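VgrG protein (PDB 4DTH) carries the actin cross-linking domain of a Vibrio cholerae toxin, which binds ATP and magnesium ions and probably uses them to join G-actin molecules covalently. Local coordinates at residues G26-L31 and G172-V177; M59-M64 and T88-S93. One frame throughout, in Å; residues are numbered along the deposited sequence.

Contact 1 of 2, residues G26-L31 and G172-V177. With MG (magnesium ion), chain D; MG (magnesium ion), chain E; ATP (adenosine-5'-triphosphate), chain B.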
loop_
_atom_site.group_PDB
_atom_site.type_symbol
_atom_site.label_atom_id
_atom_site.label_comp_id
_atom_site.label_asym_id
_atom_site.label_seq_id
_atom_site.Cartn_x
_atom_site.Cartn_y
_atom_site.Cartn_z
ATOM N N GLY A 26 6.959 -4.442 -3.108
ATOM C CA GLY A 26 5.946 -4.235 -4.130
ATOM C C GLY A 26 5.964 -2.782 -4.543
ATOM O O GLY A 26 6.429 -1.927 -3.782
ATOM N N ILE A 27 5.510 -2.490 -5.767
ATOM C CA ILE A 27 5.498 -1.114 -6.270
ATOM C C ILE A 27 4.134 -0.772 -6.869
ATOM O O ILE A 27 3.431 -1.655 -7.360
ATOM C CB ILE A 27 6.667 -0.784 -7.253
ATOM C CG1 ILE A 27 6.587 -1.642 -8.553
ATOM C CG2 ILE A 27 8.054 -0.894 -6.566
ATOM C CD1 ILE A 27 7.523 -1.197 -9.725
ATOM N N GLU A 28 3.773 0.512 -6.807
ATOM C CA GLU A 28 2.536 1.071 -7.355
ATOM C C GLU A 28 2.958 2.185 -8.265
ATOM O O GLU A 28 3.804 3.004 -7.895
ATOM C CB GLU A 28 1.611 1.588 -6.252
ATOM C CG GLU A 28 1.013 0.484 -5.404
ATOM C CD GLU A 28 0.382 0.981 -4.119
ATOM O OE1 GLU A 28 1.107 1.548 -3.269
ATOM O OE2 GLU A 28 -0.846 0.806 -3.965
ATOM N N ASN A 29 2.423 2.194 -9.480
ATOM C CA ASN A 29 2.873 3.119 -10.499
ATOM C C ASN A 29 1.706 3.651 -11.330
ATOM O O ASN A 29 1.211 2.959 -12.228
ATOM C CB ASN A 29 3.857 2.318 -11.370
ATOM C CG ASN A 29 4.596 3.059 -12.437
ATOM O OD1 ASN A 29 5.018 2.459 -13.435
ATOM N ND2 ASN A 29 4.828 4.328 -12.228
ATOM N N GLU A 30 1.269 4.884 -11.015
ATOM C CA GLU A 30 0.156 5.519 -11.725
ATOM C C GLU A 30 0.659 6.086 -13.050
ATOM O O GLU A 30 1.671 6.777 -13.089
ATOM C CB GLU A 30 -0.502 6.598 -10.857
ATOM C CG GLU A 30 -1.853 7.079 -11.361
ATOM C CD GLU A 30 -2.434 8.241 -10.575
ATOM O OE1 GLU A 30 -3.641 8.513 -10.743
ATOM O OE2 GLU A 30 -1.693 8.870 -9.785
ATOM N N LEU A 31 -0.025 5.760 -14.134
ATOM C CA LEU A 31 0.384 6.212 -15.464
ATOM C C LEU A 31 -0.222 7.560 -15.827
ATOM O O LEU A 31 -1.332 7.883 -15.397
ATOM C CB LEU A 31 -0.011 5.175 -16.527
ATOM C CG LEU A 31 0.507 3.743 -16.368
ATOM C CD1 LEU A 31 0.025 2.889 -17.490
ATOM C CD2 LEU A 31 2.049 3.682 -16.286
ATOM N N GLY A 172 3.701 9.725 -9.054
ATOM C CA GLY A 172 2.723 8.665 -9.292
ATOM C C GLY A 172 3.187 7.329 -8.738
ATOM O O GLY A 172 2.532 6.306 -8.952
ATOM N N GLN A 173 4.313 7.327 -8.000
ATOM C CA GLN A 173 4.921 6.098 -7.510
ATOM C C GLN A 173 5.008 5.913 -6.008
ATOM O O GLN A 173 5.362 6.839 -5.272
ATOM C CB GLN A 173 6.321 5.934 -8.122
ATOM C CG GLN A 173 6.289 5.756 -9.645
ATOM C CD GLN A 173 7.647 5.710 -10.304
ATOM O OE1 GLN A 173 8.634 6.291 -9.838
ATOM N NE2 GLN A 173 7.702 5.067 -11.457
ATOM N N GLN A 174 4.741 4.679 -5.567
ATOM C CA GLN A 174 4.921 4.250 -4.178
ATOM C C GLN A 174 5.617 2.904 -4.173
ATOM O O GLN A 174 5.620 2.197 -5.181
ATOM C CB GLN A 174 3.590 4.112 -3.424
ATOM C CG GLN A 174 2.994 5.434 -2.968
ATOM C CD GLN A 174 1.989 5.912 -3.964
ATOM O OE1 GLN A 174 0.980 5.252 -4.237
ATOM N NE2 GLN A 174 2.251 7.068 -4.544
ATOM N N ALA A 175 6.199 2.550 -3.023
ATOM C CA ALA A 175 6.803 1.252 -2.806
ATOM C C ALA A 175 6.302 0.750 -1.463
ATOM O O ALA A 175 6.107 1.546 -0.536
ATOM C CB ALA A 175 8.320 1.360 -2.788
ATOM N N THR A 176 6.072 -0.568 -1.367
ATOM C CA THR A 176 5.639 -1.231 -0.143
ATOM C C THR A 176 6.674 -2.278 0.213
ATOM O O THR A 176 7.004 -3.118 -0.626
ATOM C CB THR A 176 4.199 -1.755 -0.266
ATOM O OG1 THR A 176 3.326 -0.634 -0.456
ATOM C CG2 THR A 176 3.747 -2.544 0.963
ATOM N N VAL A 177 7.194 -2.218 1.444
ATOM C CA VAL A 177 8.214 -3.137 1.947
ATOM C C VAL A 177 7.591 -4.013 3.028
ATOM O O VAL A 177 6.926 -3.498 3.928
ATOM C CB VAL A 177 9.466 -2.360 2.462
ATOM C CG1 VAL A 177 10.429 -3.260 3.249
ATOM C CG2 VAL A 177 10.193 -1.655 1.317
HETATM MG MG MG D . -0.397 3.900 -2.641
HETATM MG MG MG E . -2.892 0.078 -5.330
HETATM P PG ATP B . -4.677 1.099 0.081
HETATM O O1G ATP B . -3.454 1.862 0.479
HETATM O O2G ATP B . -5.325 0.455 1.275
HETATM O O3G ATP B . -5.695 1.969 -0.600
HETATM P PB ATP B . -4.810 -1.173 -1.687
HETATM O O1B ATP B . -5.775 -1.888 -0.827
HETATM O O2B ATP B . -5.545 -0.635 -2.890
HETATM O O3B ATP B . -4.193 -0.045 -0.931
HETATM P PA ATP B . -2.890 -3.240 -1.459
HETATM O O1A ATP B . -3.352 -3.322 -0.057
HETATM O O2A ATP B . -3.188 -4.587 -2.124
HETATM O O3A ATP B . -3.648 -2.169 -2.164
HETATM O "O5'" ATP B . -1.318 -2.918 -1.465
HETATM C "C5'" ATP B . -0.650 -3.063 -2.729
HETATM C "C4'" ATP B . 0.841 -2.886 -2.612
HETATM O "O4'" ATP B . 1.379 -3.813 -1.626
HETATM C "C3'" ATP B . 1.596 -3.191 -3.907
HETATM O "O3'" ATP B . 2.743 -2.362 -4.078
HETATM C "C2'" ATP B . 1.977 -4.651 -3.709
HETATM O "O2'" ATP B . 3.007 -5.102 -4.574
HETATM C "C1'" ATP B . 2.381 -4.603 -2.250
HETATM N N9 ATP B . 2.491 -5.891 -1.559
HETATM C C8 ATP B . 1.511 -6.834 -1.404
HETATM N N7 ATP B . 1.899 -7.887 -0.726
HETATM C C5 ATP B . 3.226 -7.620 -0.418
HETATM C C6 ATP B . 4.206 -8.333 0.301
HETATM N N6 ATP B . 3.996 -9.528 0.870
HETATM N N1 ATP B . 5.426 -7.763 0.434
HETATM C C2 ATP B . 5.644 -6.564 -0.113
HETATM N N3 ATP B . 4.804 -5.798 -0.805
HETATM C C4 ATP B . 3.600 -6.384 -0.931
HETATM O O HOH W 1 3.484 0.254 -3.095
#

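Contact 2 of 2, residues M59-M64 and T88-S93. With ATP (adenosine-5'-triphosphate), chain B.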
loop_
_atom_site.group_PDB
_atom_site.type_symbol
_atom_site.label_atom_id
_atom_site.label_comp_id
_atom_site.label_asym_id
_atom_site.label_seq_id
_atom_site.Cartn_x
_atom_site.Cartn_y
_atom_site.Cartn_z
ATOM N N MET A 59 -0.233 -6.075 -11.936
ATOM C CA MET A 59 -1.649 -5.994 -12.258
ATOM C C MET A 59 -1.958 -4.674 -12.947
ATOM O O MET A 59 -1.331 -3.655 -12.661
ATOM C CB MET A 59 -2.489 -6.069 -10.966
ATOM C CG MET A 59 -2.385 -7.381 -10.229
ATOM S SD MET A 59 -3.285 -7.216 -8.684
ATOM C CE MET A 59 -3.057 -8.805 -7.981
ATOM N N LEU A 60 -2.975 -4.683 -13.805
ATOM C CA LEU A 60 -3.496 -3.473 -14.440
ATOM C C LEU A 60 -4.739 -3.118 -13.647
ATOM O O LEU A 60 -5.666 -3.934 -13.546
ATOM C CB LEU A 60 -3.852 -3.737 -15.912
ATOM C CG LEU A 60 -2.694 -3.606 -16.905
ATOM C CD1 LEU A 60 -1.826 -4.838 -16.914
ATOM C CD2 LEU A 60 -3.224 -3.365 -18.285
ATOM N N THR A 61 -4.740 -1.939 -13.020
ATOM C CA THR A 61 -5.861 -1.538 -12.177
ATOM C C THR A 61 -6.374 -0.145 -12.499
ATOM O O THR A 61 -5.626 0.699 -13.009
ATOM C CB THR A 61 -5.477 -1.586 -10.658
ATOM O OG1 THR A 61 -4.599 -0.502 -10.338
ATOM C CG2 THR A 61 -4.843 -2.914 -10.217
ATOM N N LYS A 62 -7.633 0.116 -12.122
ATOM C CA LYS A 62 -8.188 1.461 -12.152
ATOM C C LYS A 62 -7.758 2.090 -10.818
ATOM O O LYS A 62 -7.591 1.379 -9.819
ATOM C CB LYS A 62 -9.722 1.471 -12.327
ATOM C CG LYS A 62 -10.529 0.679 -11.295
ATOM C CD LYS A 62 -12.016 1.026 -11.386
ATOM C CE LYS A 62 -12.846 0.095 -10.543
ATOM N NZ LYS A 62 -14.266 0.534 -10.447
ATOM N N ASP A 63 -7.550 3.399 -10.805
ATOM C CA ASP A 63 -7.076 4.052 -9.592
ATOM C C ASP A 63 -7.956 5.246 -9.208
ATOM O O ASP A 63 -8.947 5.054 -8.502
ATOM C CB ASP A 63 -5.584 4.419 -9.766
ATOM C CG ASP A 63 -4.850 5.034 -8.582
ATOM O OD1 ASP A 63 -5.362 4.945 -7.441
ATOM O OD2 ASP A 63 -3.750 5.581 -8.796
ATOM N N MET A 64 -7.612 6.457 -9.677
ATOM C CA MET A 64 -8.336 7.678 -9.329
ATOM C C MET A 64 -9.529 7.887 -10.237
ATOM O O MET A 64 -9.350 7.973 -11.453
ATOM C CB MET A 64 -7.417 8.914 -9.399
ATOM C CG MET A 64 -6.161 8.785 -8.585
ATOM S SD MET A 64 -6.501 8.550 -6.833
ATOM C CE MET A 64 -4.833 8.370 -6.221
ATOM N N THR A 88 -7.836 6.770 -13.677
ATOM C CA THR A 88 -6.436 6.701 -14.082
ATOM C C THR A 88 -6.061 5.199 -13.982
ATOM O O THR A 88 -6.770 4.421 -13.331
ATOM C CB THR A 88 -5.542 7.566 -13.182
ATOM O OG1 THR A 88 -5.668 7.128 -11.827
ATOM C CG2 THR A 88 -5.867 9.055 -13.292
ATOM N N VAL A 89 -4.983 4.805 -14.645
ATOM C CA VAL A 89 -4.494 3.433 -14.631
ATOM C C VAL A 89 -3.286 3.364 -13.713
ATOM O O VAL A 89 -2.355 4.167 -13.831
ATOM C CB VAL A 89 -4.164 2.899 -16.047
ATOM C CG1 VAL A 89 -3.397 1.578 -15.984
ATOM C CG2 VAL A 89 -5.426 2.744 -16.889
ATOM N N GLU A 90 -3.293 2.386 -12.807
ATOM C CA GLU A 90 -2.171 2.169 -11.915
ATOM C C GLU A 90 -1.645 0.750 -12.095
ATOM O O GLU A 90 -2.420 -0.211 -12.047
ATOM C CB GLU A 90 -2.576 2.428 -10.465
ATOM C CG GLU A 90 -1.418 2.286 -9.488
ATOM C CD GLU A 90 -1.833 2.467 -8.046
ATOM O OE1 GLU A 90 -2.842 1.849 -7.637
ATOM O OE2 GLU A 90 -1.135 3.205 -7.317
ATOM N N LEU A 91 -0.334 0.628 -12.310
ATOM C CA LEU A 91 0.333 -0.668 -12.458
ATOM C C LEU A 91 0.845 -1.051 -11.077
ATOM O O LEU A 91 1.557 -0.268 -10.440
ATOM C CB LEU A 91 1.467 -0.626 -13.502
ATOM C CG LEU A 91 1.119 -0.051 -14.895
ATOM C CD1 LEU A 91 2.280 -0.229 -15.852
ATOM C CD2 LEU A 91 -0.156 -0.683 -15.468
ATOM N N VAL A 92 0.383 -2.207 -10.576
ATOM C CA VAL A 92 0.672 -2.667 -9.205
ATOM C C VAL A 92 1.441 -3.979 -9.284
ATOM O O VAL A 92 0.890 -4.989 -9.724
ATOM C CB VAL A 92 -0.646 -2.801 -8.377
ATOM C CG1 VAL A 92 -0.356 -3.286 -6.959
ATOM C CG2 VAL A 92 -1.417 -1.482 -8.339
ATOM N N SER A 93 2.717 -3.972 -8.886
ATOM C CA SER A 93 3.507 -5.194 -9.013
ATOM C C SER A 93 3.076 -6.309 -8.074
ATOM O O SER A 93 2.523 -6.044 -7.001
ATOM C CB SER A 93 4.996 -4.910 -8.821
ATOM O OG SER A 93 5.330 -4.694 -7.456
HETATM P PG ATP B . -4.677 1.099 0.081
HETATM O O1G ATP B . -3.454 1.862 0.479
HETATM O O2G ATP B . -5.325 0.455 1.275
HETATM O O3G ATP B . -5.695 1.969 -0.600
HETATM P PB ATP B . -4.810 -1.173 -1.687
HETATM O O1B ATP B . -5.775 -1.888 -0.827
HETATM O O2B ATP B . -5.545 -0.635 -2.890
HETATM O O3B ATP B . -4.193 -0.045 -0.931
HETATM P PA ATP B . -2.890 -3.240 -1.459
HETATM O O1A ATP B . -3.352 -3.322 -0.057
HETATM O O2A ATP B . -3.188 -4.587 -2.124
HETATM O O3A ATP B . -3.648 -2.169 -2.164
HETATM O "O5'" ATP B . -1.318 -2.918 -1.465
HETATM C "C5'" ATP B . -0.650 -3.063 -2.729
HETATM C "C4'" ATP B . 0.841 -2.886 -2.612
HETATM O "O4'" ATP B . 1.379 -3.813 -1.626
HETATM C "C3'" ATP B . 1.596 -3.191 -3.907
HETATM O "O3'" ATP B . 2.743 -2.362 -4.078
HETATM C "C2'" ATP B . 1.977 -4.651 -3.709
HETATM O "O2'" ATP B . 3.007 -5.102 -4.574
HETATM C "C1'" ATP B . 2.381 -4.603 -2.250
HETATM N N9 ATP B . 2.491 -5.891 -1.559
HETATM C C8 ATP B . 1.511 -6.834 -1.404
HETATM N N7 ATP B . 1.899 -7.887 -0.726
HETATM C C5 ATP B . 3.226 -7.620 -0.418
HETATM C C6 ATP B . 4.206 -8.333 0.301
HETATM N N6 ATP B . 3.996 -9.528 0.870
HETATM N N1 ATP B . 5.426 -7.763 0.434
HETATM C C2 ATP B . 5.644 -6.564 -0.113
HETATM N N3 ATP B . 4.804 -5.798 -0.805
HETATM C C4 ATP B . 3.600 -6.384 -0.931
HETATM O O HOH W 2 -5.181 0.728 -7.880
HETATM O O HOH W 3 -3.254 3.875 -5.409
#

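Contact 1 of 2, residues G26-L31 and G172-V177
Glu28 and Gln174 face each other as an antiparallel hydrogen-bonded pair, and both send their side chains to the face that carries ATP and the magnesium ions. Glu28 N bonds to Gln174 O, 3.0 Å away, and Gln174 N returns a bond to Glu28 O. Beyond the backbone the two side chains slant across one another, carboxylate and amide planes 79° apart, with Glu28 OE1 3.6 Å from Gln174 CB. The acid belongs to both metal sites: Glu28 OE2 binds one magnesium ion at 2.6 Å. Its OE1 lies 2.9 Å from the second ion and accepts a hydrogen bond from a water at 2.7 Å. Gln174 is bent at its second torsion (chi2 96°), which swings the amide round until OE1 meets that second magnesium ion at 2.5 Å; the neutral amide oxygen joins Glu28 and Glu351 as the residues of this site.

Five backbone bonds zip strands 24-30 and 173-180 together in the middle of the actin cross-linking domain, which sets Glu28 and Gln174 side by side at the metals; strand 343-352 adds Glu351 to their shared ion, and strand 85-97 adds Glu90 to the other. The pair ends at Gly172, whose O receives Glu30 N at 2.8 Å and an angle of 179°; a side chain here would run into Glu30 O.

Toward the nucleoside, Gly26 and Thr176 form another antiparallel hydrogen-bonded pair. The missing side chain of Gly26 lets the ribose lie directly against the strand, with ATP O2' 3.1 Å from Gly26 CA. Thr176 lays its methyl beside ATP O4', and its OG1 shares the water of Glu28 OE1 with the ribose hydroxyl O3'.

Contact 2 of 2, residues M59-M64 and T88-S93
Thr61 grips Glu90 O twice, its N and OG1 reaching that oxygen from opposite faces of the carbonyl plane. The side-chain bond is the shorter, Thr61 OG1 to Glu90 O at 2.8 Å, and it forms because a chi1 of 73° sets the hydroxyl between the backbone N and carbonyl carbon. A threonine fits a strand here: its OG1 also accepts a hydrogen bond from a water that donates to Glu90 OE1, which probably helps to position the carboxylate of this magnesium ligand.

Asp63 and Glu90 lie with their carboxylates stacked, planes 10° apart, and Asp63 OD2 is 3.8 Å from Glu90 OE2. Both extend with CG anti to the backbone N (chi1 -176° in Asp63), which brings the like charges together; the nearby magnesium ion probably eases their repulsion. Where the chain turns a corner at Met64, Thr88 OG1 accepts Met64 N at 3.0 Å, and that hydroxyl is also hydrogen-bonded to Glu30 OE1.

At the other end Val92 CG1 packs 3.6 Å from ATP C3', and Ser93 O receives the ribose O2' hydroxyl. On the reverse face Leu60 and Leu91 run side by side onto helix 101-124, while strands 45-51 and 24-30 flank the pair.

In the fold
Contacts 1 and 2 have centres 10 Å apart and are joined by strands 24-30 and 85-97, which are antiparallel neighbours; the strands therefore run in the order 173-180, 24-30, 85-97, 56-68. Along the chain contact 2 is nested within the loop that contact 1 closes. The seam between them carries the backbone pairing of Asn29 with Leu91, and Glu28 packs beside Glu90, its partner in one magnesium site. Helix 101-124 backs both contacts on the far side from ATP. Four neighbouring strands thus contribute residues around the nucleotide and metals, contact 1 drawing in a segment 141 residues further along the chain.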